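BugD (Bordetella pertussis Tohama I, PDB 2F5X) is a periplasmic solute receptor that binds aspartic acid and probably delivers it to a transporter of the tripartite tricarboxylate type. Local coordinates at residues A[31-36]-A[193-198]; A[109-114]-A[275-280]; A[23-28]-A[78-83]; A[38-43]-A[265-270]. One frame throughout, in Å; residues are numbered along the deposited sequence.

Interaction 3 opens first, at 23-28, and closes at 78-83. Interactions 1 and 4 open inside that loop, both on helix 30-46, and close well beyond it, so both cross interaction 3. Interaction 2 opens at 109-114, after interaction 3 has closed. Interaction 1 then closes at 193-198, interaction 4 at 265-270 and interaction 2 at 275-280. Interactions 1, 2 and 4 thus cross one another, and none nests inside another. Interactions 1 and 3 share the bound aspartic acid. Phe268 joins interaction 4 to Val109 and Val279 of interaction 2. Together they tie helix 30-46 to helices 193-201 and 266-274, strand 102-117 to strand 278-279, and the loop after strand 19-23 to strand 76-81.

Interaction 1. Residues A[31-36]-A[193-198]; sequences TDNVAR and TTNTTQ. With ASP (aspartic acid), chain D.
Asn33 spans the gap between the two helices with its side-chain amide. Asn33 ND2 donates to the backbone O of Thr194 at 2.7 Å. The acceptor lies in the plane of the Asn33 amide. Asn33 CG sits anti to its own carbonyl carbon (chi1 -72°), and this brings the amide out toward the helix 193-201. Thr194 O has a second donor. One turn on in the same helix, Gln198 NE2 reaches Thr194 O at 3.2 Å. The two donors come from opposite faces of the carbonyl plane. The Gln198 chain is bent at chi2 (91°), which folds its amide back to that oxygen. The two amides approach from opposite directions. Asn33 ND2 and Gln198 NE2 are 3.8 Å apart. A water accepts from Asn33 ND2 and lies within bonding distance of Asn195 OD1, though where its protons go is not settled. Asn195 ND2 turns instead to Asp191. Beside this polar patch, Val34 CG2 meets Thr194 CG2 at 4.1 Å.

At the start of 31-36, Thr31 faces the ligand. Its backbone N donates to OXT of the bound aspartic acid at 3.1 Å. Thr31 OG1 accepts from the ligand N at 2.9 Å. OG1 also bonds His239. A ligand carboxylate oxygen therefore meets an amide in the first turn of helix 30-46, whose dipole would favour a negative charge there. The axes of 31-36 and 193-198 are 105° apart. This is the amino-acid site of a periplasmic binding protein, with a helix N terminus receiving the alpha-carboxylate.

Interaction 2. Residues A[109-114]-A[275-280]; sequences VDVPMT and LGAEVL
Asp110 and Glu278 sit opposite each other as an antiparallel hydrogen-bonded pair, and their side chains leave on the same face of the sheet. Asp110 N donates to Glu278 O at 2.7 Å. Glu278 N returns a bond to Asp110 O at 2.9 Å. Both side chains start with CG anti to the backbone N, and the Glu278 chain stays extended. The two acids cross obliquely, their carboxylate planes 24° apart. Asp110 OD2 and Glu278 OE2 come within 3.8 Å. Leu280 packs against strand 102-117 just beyond the pair. Its CD1 lies against Val109 O, and its CD2 approaches Asp110 CB.

Val109 and Val279 form the neighbouring non-hydrogen-bonded pair and point to the other face. Val109 CG1 meets Val279 CG2 at 4.3 Å. Val111 CG2 touches Ala277 CB at 3.9 Å, next to Val109 CB. Phe268 and Met272 of helix 266-274 pack on this apolar side. At the far end, the ring of Pro112 lies by Gly276 O, with CD at 3.1 Å. Gly276 has positive phi and ends the helix in a Schellman motif.

Strand 278-279 is thus joined to strand 102-117 by two backbone bonds, with Val109 and Val279 on the face toward helix 266-274 and Asp110 and Glu278 on the other. The like charges may raise the proton affinity of one acid, but solvent probably screens much of the repulsion, since Glu278 is exposed.

Interaction 3. Residues A[23-28]-A[78-83]; sequences VPFAAG and LLMHAG. With ASP (aspartic acid), chain D.
His81 NE2, which lies 3.3 Å from Phe25 CE2, donates to OD2 of the bound aspartic acid at 2.7 Å. The oxygen sits at the edge of the imidazole, near its plane. The opposite nitrogen fixes the donor. His81 ND1 accepts from Gly83 N at 2.9 Å, almost exactly in the ring plane, so NE2 carries the proton given to the ligand. The Gly83 bond also caps the turn into the next helix. His81 CG stands between the backbone N and the carbonyl carbon (chi1 61°), which lets ND1 fold back to Gly83 while NE2 faces the ligand.

Phe25 holds the ligand from another side. Ligand CA rests over the centre of its ring, 3.4 Å above the plane. The planes of the Phe25 and His81 rings differ by 21°, yet the rings are displaced, with centroids 5.1 Å apart, so this is hardly a stack. The selenium of the selenomethionine at Met80 lies 3.6 Å from Phe25 CE2. It approaches the ring obliquely, a Met-aromatic contact. The Met80 chain is bent at chi2, and its selenium also touches Pro24 CG. Pro24 CG meets Leu78 CD1 at 3.6 Å, while Pro24 CD lies by Leu79 O. Thr64 of helix 61-68 packs on Pro24, Leu78 and Met80.

Strands 19-23 and 76-81 run parallel in the sheet. Phe25 follows the first and His81 ends the second. The ligand is also bonded by Thr31, Ala150, Ser151, Thr174 and Gln192. Phe25 and His81 thus line the solute-binding cleft of a periplasmic binding protein.

Interaction 4. Residues A[38-43]-A[265-270]; sequences LAESMR and DPKFQE
Phe268 reaches from helix 266-274 into the side of helix 30-46, and its atoms meet that helix in order. Phe268 CB lies 3.7 Å from Ser41 OG. CG, the first ring atom, is still close to the same hydroxyl. Farther along the ring, Phe268 CD1 stands 3.6 Å from Leu38 N. Phe268 CE1 meets Leu38 CB at 3.8 Å. Leu38 CD1 lies over one face, offset toward the rim. The far side of the ring, CZ and CE2, leaves the helix pair and packs on Val109 and Val279. CG of Phe268 is anti to the backbone N (chi1 176°), and this sends the ring across the interface. Leu259 and Leu263 of helix 249-263 pack on Leu38.

Asp265 is the N-cap of helix 266-274. Its OD2 accepts from Phe268 N at 3.0 Å, on the anti side of the carboxylate. This fixes the backbone from which the aromatic side chain springs. The same OD2 touches Ser41 CB. A water donates to both Asp265 OD1 and Ser41 O, joining the helices at this end. Ser41 OG itself bonds Gly262 O.

At the solvent-exposed edge, Lys267 NZ forms a salt bridge to Glu40 OE2 at 2.6 Å. It meets the syn side of the carboxylate. Both chains are extended and cross at about a right angle.

The axes of 38-43 and 266-270 are 162° apart, nearly antiparallel. Their closest approach is 9.2 Å. This is an antiparallel helix pair on the flank of the mixed sheet, with a buried aromatic, a capped helix start and a salt bridge at its edge.

Interaction 1. Residues A[31-36]-A[193-198]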
loop_
_atom_site.group_PDB
_atom_site.type_symbol
_atom_site.label_atom_id
_atom_site.label_comp_id
_atom_site.label_asym_id
_atom_site.label_seq_id
_atom_site.Cartn_x
_atom_site.Cartn_y
_atom_site.Cartn_z
ATOM N N THR A 31 -5.129 -2.682 -1.502
ATOM C CA THR A 31 -4.677 -3.836 -0.729
ATOM C C THR A 31 -5.747 -4.926 -0.696
ATOM O O THR A 31 -5.434 -6.115 -0.734
ATOM C CB THR A 31 -4.266 -3.398 0.678
ATOM O OG1 THR A 31 -3.189 -2.463 0.565
ATOM C CG2 THR A 31 -3.650 -4.560 1.469
ATOM N N ASP A 32 -7.010 -4.515 -0.631
ATOM C CA ASP A 32 -8.120 -5.469 -0.717
ATOM C C ASP A 32 -8.109 -6.241 -2.046
ATOM O O ASP A 32 -8.377 -7.451 -2.083
ATOM C CB ASP A 32 -9.452 -4.733 -0.535
ATOM C CG ASP A 32 -10.617 -5.680 -0.393
ATOM O OD1 ASP A 32 -10.592 -6.533 0.533
ATOM O OD2 ASP A 32 -11.588 -5.654 -1.173
ATOM N N ASN A 33 -7.802 -5.536 -3.133
ATOM C CA ASN A 33 -7.723 -6.155 -4.458
ATOM C C ASN A 33 -6.645 -7.238 -4.485
ATOM O O ASN A 33 -6.871 -8.331 -5.001
ATOM C CB ASN A 33 -7.454 -5.108 -5.544
ATOM C CG ASN A 33 -8.663 -4.213 -5.818
ATOM O OD1 ASN A 33 -9.790 -4.532 -5.441
ATOM N ND2 ASN A 33 -8.428 -3.094 -6.494
ATOM N N VAL A 34 -5.477 -6.930 -3.919
ATOM C CA VAL A 34 -4.397 -7.913 -3.836
ATOM C C VAL A 34 -4.843 -9.098 -2.975
ATOM O O VAL A 34 -4.684 -10.256 -3.354
ATOM C CB VAL A 34 -3.105 -7.288 -3.250
ATOM C CG1 VAL A 34 -2.035 -8.359 -3.021
ATOM C CG2 VAL A 34 -2.572 -6.197 -4.166
ATOM N N ALA A 35 -5.417 -8.784 -1.816
ATOM C CA ALA A 35 -5.797 -9.792 -0.836
ATOM C C ALA A 35 -6.814 -10.773 -1.389
ATOM O O ALA A 35 -6.672 -11.978 -1.211
ATOM C CB ALA A 35 -6.339 -9.120 0.422
ATOM N N ARG A 36 -7.831 -10.273 -2.086
ATOM C CA ARG A 36 -8.878 -11.176 -2.541
ATOM C C ARG A 36 -8.406 -12.088 -3.670
ATOM O O ARG A 36 -8.808 -13.250 -3.740
ATOM C CB ARG A 36 -10.164 -10.422 -2.852
ATOM C CG ARG A 36 -10.839 -9.994 -1.537
ATOM C CD ARG A 36 -12.059 -9.156 -1.669
ATOM N NE ARG A 36 -12.395 -8.503 -0.403
ATOM C CZ ARG A 36 -13.335 -8.921 0.437
ATOM N NH1 ARG A 36 -14.048 -10.020 0.171
ATOM N NH2 ARG A 36 -13.560 -8.240 1.554
ATOM N N THR A 193 -1.465 1.667 -8.279
ATOM C CA THR A 193 -2.050 1.239 -9.559
ATOM C C THR A 193 -3.086 0.116 -9.430
ATOM O O THR A 193 -3.944 -0.032 -10.293
ATOM C CB THR A 193 -0.960 0.844 -10.585
ATOM O OG1 THR A 193 -0.132 -0.200 -10.046
ATOM C CG2 THR A 193 -0.007 2.017 -10.834
ATOM N N THR A 194 -3.023 -0.660 -8.353
ATOM C CA THR A 194 -4.040 -1.689 -8.094
ATOM C C THR A 194 -5.394 -1.064 -7.769
ATOM O O THR A 194 -6.418 -1.765 -7.755
ATOM C CB THR A 194 -3.617 -2.572 -6.918
ATOM O OG1 THR A 194 -3.047 -1.731 -5.910
ATOM C CG2 THR A 194 -2.491 -3.530 -7.329
ATOM N N ASN A 195 -5.403 0.243 -7.488
ATOM C CA ASN A 195 -6.659 0.981 -7.317
ATOM C C ASN A 195 -6.962 2.004 -8.418
ATOM O O ASN A 195 -8.140 2.322 -8.676
ATOM C CB ASN A 195 -6.709 1.663 -5.940
ATOM C CG ASN A 195 -8.124 2.060 -5.536
ATOM O OD1 ASN A 195 -9.053 1.247 -5.602
ATOM N ND2 ASN A 195 -8.293 3.313 -5.117
ATOM N N THR A 196 -5.921 2.518 -9.070
ATOM C CA THR A 196 -6.110 3.651 -9.982
ATOM C C THR A 196 -6.163 3.278 -11.457
ATOM O O THR A 196 -6.652 4.068 -12.260
ATOM C CB THR A 196 -5.010 4.710 -9.819
ATOM O OG1 THR A 196 -3.745 4.137 -10.171
ATOM C CG2 THR A 196 -4.871 5.161 -8.379
ATOM N N THR A 197 -5.643 2.105 -11.823
ATOM C CA THR A 197 -5.528 1.741 -13.243
ATOM C C THR A 197 -6.856 1.888 -13.973
ATOM O O THR A 197 -6.933 2.511 -15.021
ATOM C CB THR A 197 -5.021 0.300 -13.405
ATOM O OG1 THR A 197 -3.689 0.208 -12.902
ATOM C CG2 THR A 197 -4.865 -0.053 -14.882
ATOM N N GLN A 198 -7.872 1.269 -13.382
ATOM C CA GLN A 198 -9.257 1.266 -13.816
ATOM C C GLN A 198 -9.754 2.689 -14.157
ATOM O O GLN A 198 -10.310 2.951 -15.246
ATOM C CB GLN A 198 -10.087 0.622 -12.665
ATOM C CG GLN A 198 -9.559 -0.791 -12.125
ATOM C CD GLN A 198 -8.560 -0.745 -10.932
ATOM O OE1 GLN A 198 -7.620 0.032 -10.937
ATOM N NE2 GLN A 198 -8.762 -1.622 -9.934
HETATM N N ASP D . -3.354 0.404 0.539
HETATM C CA ASP D . -4.445 1.206 1.169
HETATM C C ASP D . -5.818 0.629 0.863
HETATM O O ASP D . -6.833 1.350 0.911
HETATM C CB ASP D . -4.378 2.655 0.705
HETATM C CG ASP D . -3.137 3.359 1.191
HETATM O OD1 ASP D . -2.867 4.475 0.690
HETATM O OD2 ASP D . -2.383 2.868 2.071
HETATM O OXT ASP D . -5.894 -0.563 0.563
HETATM O O HOH W 1 -10.277 -0.844 -6.924
#

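Interaction 2. Residues A[109-114]-A[275-280]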
loop_
_atom_site.group_PDB
_atom_site.type_symbol
_atom_site.label_atom_id
_atom_site.label_comp_id
_atom_site.label_asym_id
_atom_site.label_seq_id
_atom_site.Cartn_x
_atom_site.Cartn_y
_atom_site.Cartn_z
ATOM N N VAL A 109 3.797 -8.633 -3.159
ATOM C CA VAL A 109 3.850 -7.838 -4.385
ATOM C C VAL A 109 4.542 -6.504 -4.105
ATOM O O VAL A 109 4.666 -6.095 -2.951
ATOM C CB VAL A 109 2.423 -7.540 -4.979
ATOM C CG1 VAL A 109 1.753 -8.799 -5.512
ATOM C CG2 VAL A 109 1.517 -6.826 -3.949
ATOM N N ASP A 110 4.966 -5.827 -5.169
ATOM C CA ASP A 110 5.484 -4.464 -5.085
ATOM C C ASP A 110 4.674 -3.614 -6.078
ATOM O O ASP A 110 4.666 -3.894 -7.280
ATOM C CB ASP A 110 6.984 -4.475 -5.416
ATOM C CG ASP A 110 7.651 -3.129 -5.226
ATOM O OD1 ASP A 110 7.024 -2.175 -4.719
ATOM O OD2 ASP A 110 8.836 -2.943 -5.576
ATOM N N VAL A 111 3.979 -2.597 -5.566
ATOM C CA VAL A 111 3.001 -1.832 -6.355
ATOM C C VAL A 111 3.441 -0.384 -6.508
ATOM O O VAL A 111 3.701 0.286 -5.510
ATOM C CB VAL A 111 1.593 -1.889 -5.696
ATOM C CG1 VAL A 111 0.505 -1.272 -6.602
ATOM C CG2 VAL A 111 1.230 -3.343 -5.348
ATOM N N PRO A 112 3.488 0.120 -7.742
ATOM C CA PRO A 112 3.847 1.523 -7.965
ATOM C C PRO A 112 2.655 2.437 -7.719
ATOM O O PRO A 112 1.514 1.967 -7.617
ATOM C CB PRO A 112 4.268 1.545 -9.440
ATOM C CG PRO A 112 3.431 0.453 -10.084
ATOM C CD PRO A 112 3.222 -0.593 -9.008
HETATM N N MSE A 113 2.921 3.729 -7.605
HETATM C CA MSE A 113 1.850 4.696 -7.387
HETATM C C MSE A 113 1.705 5.702 -8.537
HETATM O O MSE A 113 2.646 5.922 -9.318
HETATM C CB MSE A 113 2.032 5.377 -6.032
HETATM C CG MSE A 113 2.101 4.357 -4.883
HETATM SE SE MSE A 113 2.315 5.221 -3.197
HETATM C CE MSE A 113 0.433 5.819 -3.001
ATOM N N THR A 114 0.508 6.277 -8.639
ATOM C CA THR A 114 0.185 7.305 -9.618
ATOM C C THR A 114 -0.319 8.550 -8.915
ATOM O O THR A 114 -1.149 8.452 -8.002
ATOM C CB THR A 114 -0.945 6.827 -10.565
ATOM O OG1 THR A 114 -2.052 6.340 -9.782
ATOM C CG2 THR A 114 -0.483 5.624 -11.397
ATOM N N LEU A 275 -2.862 -4.880 -13.198
ATOM C CA LEU A 275 -2.934 -3.794 -12.222
ATOM C C LEU A 275 -1.589 -3.142 -11.924
ATOM O O LEU A 275 -1.503 -2.271 -11.059
ATOM C CB LEU A 275 -3.575 -4.284 -10.919
ATOM C CG LEU A 275 -5.052 -4.688 -10.981
ATOM C CD1 LEU A 275 -5.449 -5.244 -9.624
ATOM C CD2 LEU A 275 -5.951 -3.515 -11.387
ATOM N N GLY A 276 -0.545 -3.569 -12.631
ATOM C CA GLY A 276 0.758 -2.928 -12.546
ATOM C C GLY A 276 1.614 -3.362 -11.371
ATOM O O GLY A 276 2.682 -2.780 -11.125
ATOM N N ALA A 277 1.159 -4.391 -10.659
ATOM C CA ALA A 277 1.891 -4.915 -9.513
ATOM C C ALA A 277 2.941 -5.931 -9.934
ATOM O O ALA A 277 2.674 -6.808 -10.762
ATOM C CB ALA A 277 0.934 -5.536 -8.499
ATOM N N GLU A 278 4.138 -5.797 -9.373
ATOM C CA GLU A 278 5.185 -6.796 -9.547
ATOM C C GLU A 278 4.988 -7.871 -8.489
ATOM O O GLU A 278 4.883 -7.553 -7.307
ATOM C CB GLU A 278 6.566 -6.157 -9.358
ATOM C CG GLU A 278 7.696 -7.186 -9.329
ATOM C CD GLU A 278 9.050 -6.609 -8.954
ATOM O OE1 GLU A 278 10.065 -7.245 -9.324
ATOM O OE2 GLU A 278 9.111 -5.551 -8.278
ATOM N N VAL A 279 4.944 -9.135 -8.904
ATOM C CA VAL A 279 4.792 -10.232 -7.955
ATOM C C VAL A 279 6.179 -10.639 -7.470
ATOM O O VAL A 279 7.083 -10.867 -8.281
ATOM C CB VAL A 279 4.043 -11.446 -8.576
ATOM C CG1 VAL A 279 3.874 -12.565 -7.545
ATOM C CG2 VAL A 279 2.677 -11.020 -9.108
ATOM N N LEU A 280 6.344 -10.708 -6.148
ATOM C CA LEU A 280 7.645 -10.996 -5.537
ATOM C C LEU A 280 7.781 -12.499 -5.285
ATOM O O LEU A 280 8.018 -12.951 -4.166
ATOM C CB LEU A 280 7.820 -10.160 -4.255
ATOM C CG LEU A 280 7.735 -8.640 -4.496
ATOM C CD1 LEU A 280 7.853 -7.850 -3.201
ATOM C CD2 LEU A 280 8.807 -8.187 -5.496
#

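Interaction 3. Residues A[23-28]-A[78-83]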
loop_
_atom_site.group_PDB
_atom_site.type_symbol
_atom_site.label_atom_id
_atom_site.label_comp_id
_atom_site.label_asym_id
_atom_site.label_seq_id
_atom_site.Cartn_x
_atom_site.Cartn_y
_atom_site.Cartn_z
ATOM N N VAL A 23 -6.976 -7.220 6.204
ATOM C CA VAL A 23 -6.497 -6.122 5.370
ATOM C C VAL A 23 -6.845 -4.840 6.134
ATOM O O VAL A 23 -8.026 -4.564 6.337
ATOM C CB VAL A 23 -7.233 -6.137 4.007
ATOM C CG1 VAL A 23 -6.984 -4.846 3.221
ATOM C CG2 VAL A 23 -6.800 -7.344 3.197
ATOM N N PRO A 24 -5.852 -4.093 6.626
ATOM C CA PRO A 24 -6.125 -2.897 7.445
ATOM C C PRO A 24 -6.700 -1.666 6.726
ATOM O O PRO A 24 -6.411 -0.531 7.123
ATOM C CB PRO A 24 -4.746 -2.575 8.035
ATOM C CG PRO A 24 -4.009 -3.926 7.991
ATOM C CD PRO A 24 -4.409 -4.395 6.589
ATOM N N PHE A 25 -7.525 -1.890 5.705
ATOM C CA PHE A 25 -8.119 -0.806 4.921
ATOM C C PHE A 25 -9.477 -1.203 4.397
ATOM O O PHE A 25 -9.815 -2.390 4.344
ATOM C CB PHE A 25 -7.219 -0.443 3.734
ATOM C CG PHE A 25 -5.885 0.107 4.147
ATOM C CD1 PHE A 25 -5.770 1.425 4.591
ATOM C CD2 PHE A 25 -4.756 -0.692 4.116
ATOM C CE1 PHE A 25 -4.546 1.931 5.000
ATOM C CE2 PHE A 25 -3.517 -0.191 4.516
ATOM C CZ PHE A 25 -3.410 1.125 4.954
ATOM N N ALA A 26 -10.244 -0.196 3.988
ATOM C CA ALA A 26 -11.588 -0.401 3.472
ATOM C C ALA A 26 -11.604 -1.355 2.285
ATOM O O ALA A 26 -10.685 -1.367 1.459
ATOM C CB ALA A 26 -12.192 0.945 3.080
ATOM N N ALA A 27 -12.661 -2.156 2.213
ATOM C CA ALA A 27 -12.877 -3.066 1.095
ATOM C C ALA A 27 -12.932 -2.298 -0.225
ATOM O O ALA A 27 -13.380 -1.146 -0.268
ATOM C CB ALA A 27 -14.177 -3.817 1.310
ATOM N N GLY A 28 -12.474 -2.939 -1.293
ATOM C CA GLY A 28 -12.580 -2.385 -2.632
ATOM C C GLY A 28 -11.396 -1.544 -3.080
ATOM O O GLY A 28 -11.386 -1.041 -4.208
ATOM N N LEU A 78 -2.064 -11.387 8.618
ATOM C CA LEU A 78 -2.104 -9.994 8.202
ATOM C C LEU A 78 -1.581 -9.858 6.785
ATOM O O LEU A 78 -0.525 -10.394 6.469
ATOM C CB LEU A 78 -1.230 -9.157 9.145
ATOM C CG LEU A 78 -1.061 -7.675 8.806
ATOM C CD1 LEU A 78 -2.382 -6.941 9.032
ATOM C CD2 LEU A 78 0.067 -7.076 9.650
ATOM N N LEU A 79 -2.322 -9.150 5.933
ATOM C CA LEU A 79 -1.762 -8.692 4.667
ATOM C C LEU A 79 -1.650 -7.183 4.759
ATOM O O LEU A 79 -2.658 -6.480 4.853
ATOM C CB LEU A 79 -2.612 -9.100 3.455
ATOM C CG LEU A 79 -1.954 -8.617 2.145
ATOM C CD1 LEU A 79 -0.771 -9.530 1.704
ATOM C CD2 LEU A 79 -2.966 -8.453 1.041
HETATM N N MSE A 80 -0.420 -6.691 4.762
HETATM C CA MSE A 80 -0.181 -5.268 4.955
HETATM C C MSE A 80 0.983 -4.822 4.080
HETATM O O MSE A 80 1.838 -5.625 3.721
HETATM C CB MSE A 80 0.086 -4.984 6.447
HETATM C CG MSE A 80 0.264 -3.500 6.835
HETATM SE SE MSE A 80 -1.146 -2.306 6.189
HETATM C CE MSE A 80 -0.273 -0.608 6.665
ATOM N N HIS A 81 1.006 -3.535 3.755
ATOM C CA HIS A 81 2.012 -2.980 2.866
ATOM C C HIS A 81 3.084 -2.187 3.608
ATOM O O HIS A 81 3.158 -2.247 4.843
ATOM C CB HIS A 81 1.346 -2.174 1.743
ATOM C CG HIS A 81 0.536 -1.000 2.208
ATOM N ND1 HIS A 81 1.003 -0.074 3.120
ATOM C CD2 HIS A 81 -0.699 -0.581 1.845
ATOM C CE1 HIS A 81 0.090 0.865 3.297
ATOM N NE2 HIS A 81 -0.954 0.580 2.535
ATOM N N ALA A 82 3.913 -1.464 2.854
ATOM C CA ALA A 82 5.042 -0.696 3.390
ATOM C C ALA A 82 4.678 0.256 4.537
ATOM O O ALA A 82 5.553 0.672 5.303
ATOM C CB ALA A 82 5.741 0.077 2.259
ATOM N N GLY A 83 3.399 0.607 4.648
ATOM C CA GLY A 83 2.916 1.393 5.780
ATOM C C GLY A 83 3.231 0.732 7.113
ATOM O O GLY A 83 3.363 1.411 8.133
HETATM N N ASP D . -3.354 0.404 0.539
HETATM C CA ASP D . -4.445 1.206 1.169
HETATM C C ASP D . -5.818 0.629 0.863
HETATM O O ASP D . -6.833 1.350 0.911
HETATM C CB ASP D . -4.378 2.655 0.705
HETATM C CG ASP D . -3.137 3.359 1.191
HETATM O OD1 ASP D . -2.867 4.475 0.690
HETATM O OD2 ASP D . -2.383 2.868 2.071
HETATM O OXT ASP D . -5.894 -0.563 0.563
#

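Interaction 4. Residues A[38-43]-A[265-270]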
loop_
_atom_site.group_PDB
_atom_site.type_symbol
_atom_site.label_atom_id
_atom_site.label_comp_id
_atom_site.label_asym_id
_atom_site.label_seq_id
_atom_site.Cartn_x
_atom_site.Cartn_y
_atom_site.Cartn_z
ATOM N N LEU A 38 -5.182 -13.058 -3.985
ATOM C CA LEU A 38 -4.269 -13.972 -3.300
ATOM C C LEU A 38 -5.013 -15.031 -2.479
ATOM O O LEU A 38 -4.612 -16.206 -2.438
ATOM C CB LEU A 38 -3.300 -13.192 -2.405
ATOM C CG LEU A 38 -2.230 -14.027 -1.691
ATOM C CD1 LEU A 38 -1.374 -14.811 -2.686
ATOM C CD2 LEU A 38 -1.378 -13.123 -0.833
ATOM N N ALA A 39 -6.091 -14.613 -1.823
ATOM C CA ALA A 39 -6.924 -15.546 -1.060
ATOM C C ALA A 39 -7.379 -16.706 -1.947
ATOM O O ALA A 39 -7.347 -17.872 -1.537
ATOM C CB ALA A 39 -8.128 -14.803 -0.457
ATOM N N GLU A 40 -7.762 -16.383 -3.180
ATOM C CA GLU A 40 -8.198 -17.396 -4.135
ATOM C C GLU A 40 -7.055 -18.309 -4.576
ATOM O O GLU A 40 -7.230 -19.531 -4.660
ATOM C CB GLU A 40 -8.842 -16.728 -5.348
ATOM C CG GLU A 40 -9.312 -17.690 -6.418
ATOM C CD GLU A 40 -10.104 -17.015 -7.522
ATOM O OE1 GLU A 40 -10.536 -15.852 -7.344
ATOM O OE2 GLU A 40 -10.296 -17.662 -8.575
ATOM N N SER A 41 -5.894 -17.720 -4.858
ATOM C CA SER A 41 -4.769 -18.491 -5.391
ATOM C C SER A 41 -4.106 -19.393 -4.362
ATOM O O SER A 41 -3.488 -20.398 -4.731
ATOM C CB SER A 41 -3.728 -17.589 -6.081
ATOM O OG SER A 41 -3.064 -16.740 -5.164
HETATM N N MSE A 42 -4.227 -19.043 -3.082
HETATM C CA MSE A 42 -3.624 -19.842 -2.012
HETATM C C MSE A 42 -4.431 -21.091 -1.679
HETATM O O MSE A 42 -3.893 -22.051 -1.126
HETATM C CB MSE A 42 -3.475 -19.013 -0.736
HETATM C CG MSE A 42 -2.320 -18.045 -0.750
HETATM SE SE MSE A 42 -2.319 -16.927 0.850
HETATM C CE MSE A 42 -1.557 -18.169 2.094
ATOM N N ARG A 43 -5.721 -21.064 -2.007
ATOM C CA ARG A 43 -6.661 -22.106 -1.579
ATOM C C ARG A 43 -6.263 -23.566 -1.890
ATOM O O ARG A 43 -6.353 -24.410 -0.992
ATOM C CB ARG A 43 -8.084 -21.794 -2.067
ATOM C CG ARG A 43 -9.149 -22.772 -1.556
ATOM C CD ARG A 43 -10.538 -22.452 -2.055
ATOM N NE ARG A 43 -11.552 -23.324 -1.469
ATOM C CZ ARG A 43 -12.776 -23.485 -1.965
ATOM N NH1 ARG A 43 -13.146 -22.836 -3.067
ATOM N NH2 ARG A 43 -13.634 -24.298 -1.360
ATOM N N ASP A 265 0.891 -18.699 -8.971
ATOM C CA ASP A 265 -0.333 -19.015 -9.702
ATOM C C ASP A 265 -0.575 -18.060 -10.879
ATOM O O ASP A 265 -0.507 -16.843 -10.710
ATOM C CB ASP A 265 -1.511 -18.951 -8.729
ATOM C CG ASP A 265 -2.833 -19.143 -9.409
ATOM O OD1 ASP A 265 -3.201 -20.310 -9.663
ATOM O OD2 ASP A 265 -3.565 -18.186 -9.720
ATOM N N PRO A 266 -0.879 -18.599 -12.063
ATOM C CA PRO A 266 -1.089 -17.767 -13.259
ATOM C C PRO A 266 -2.236 -16.765 -13.180
ATOM O O PRO A 266 -2.078 -15.645 -13.676
ATOM C CB PRO A 266 -1.391 -18.791 -14.365
ATOM C CG PRO A 266 -0.949 -20.091 -13.847
ATOM C CD PRO A 266 -0.997 -20.041 -12.362
ATOM N N LYS A 267 -3.369 -17.161 -12.605
ATOM C CA LYS A 267 -4.513 -16.248 -12.498
ATOM C C LYS A 267 -4.166 -15.046 -11.626
ATOM O O LYS A 267 -4.432 -13.886 -11.990
ATOM C CB LYS A 267 -5.754 -16.965 -11.950
ATOM C CG LYS A 267 -7.011 -16.091 -11.947
ATOM C CD LYS A 267 -8.223 -16.817 -11.373
ATOM C CE LYS A 267 -9.418 -15.874 -11.277
ATOM N NZ LYS A 267 -10.674 -16.600 -10.937
ATOM N N PHE A 268 -3.563 -15.324 -10.477
ATOM C CA PHE A 268 -3.119 -14.250 -9.593
ATOM C C PHE A 268 -2.143 -13.326 -10.324
ATOM O O PHE A 268 -2.311 -12.107 -10.314
ATOM C CB PHE A 268 -2.489 -14.825 -8.318
ATOM C CG PHE A 268 -1.922 -13.774 -7.404
ATOM C CD1 PHE A 268 -2.769 -12.957 -6.651
ATOM C CD2 PHE A 268 -0.547 -13.584 -7.320
ATOM C CE1 PHE A 268 -2.254 -11.968 -5.815
ATOM C CE2 PHE A 268 -0.023 -12.596 -6.490
ATOM C CZ PHE A 268 -0.888 -11.782 -5.735
ATOM N N GLN A 269 -1.133 -13.907 -10.968
ATOM C CA GLN A 269 -0.116 -13.112 -11.669
ATOM C C GLN A 269 -0.677 -12.274 -12.827
ATOM O O GLN A 269 -0.236 -11.137 -13.032
ATOM C CB GLN A 269 1.057 -13.998 -12.125
ATOM C CG GLN A 269 1.913 -14.505 -10.951
ATOM C CD GLN A 269 3.402 -14.174 -11.069
ATOM O OE1 GLN A 269 4.228 -14.740 -10.333
ATOM N NE2 GLN A 269 3.749 -13.274 -11.979
ATOM N N GLU A 270 -1.652 -12.817 -13.558
ATOM C CA GLU A 270 -2.301 -12.062 -14.632
ATOM C C GLU A 270 -3.017 -10.832 -14.084
ATOM O O GLU A 270 -2.883 -9.733 -14.636
ATOM C CB GLU A 270 -3.286 -12.930 -15.422
ATOM C CG GLU A 270 -3.914 -12.236 -16.635
ATOM C CD GLU A 270 -2.910 -11.502 -17.525
ATOM O OE1 GLU A 270 -1.810 -12.042 -17.800
ATOM O OE2 GLU A 270 -3.227 -10.369 -17.955
HETATM O O HOH W 2 -4.104 -21.485 -7.290
#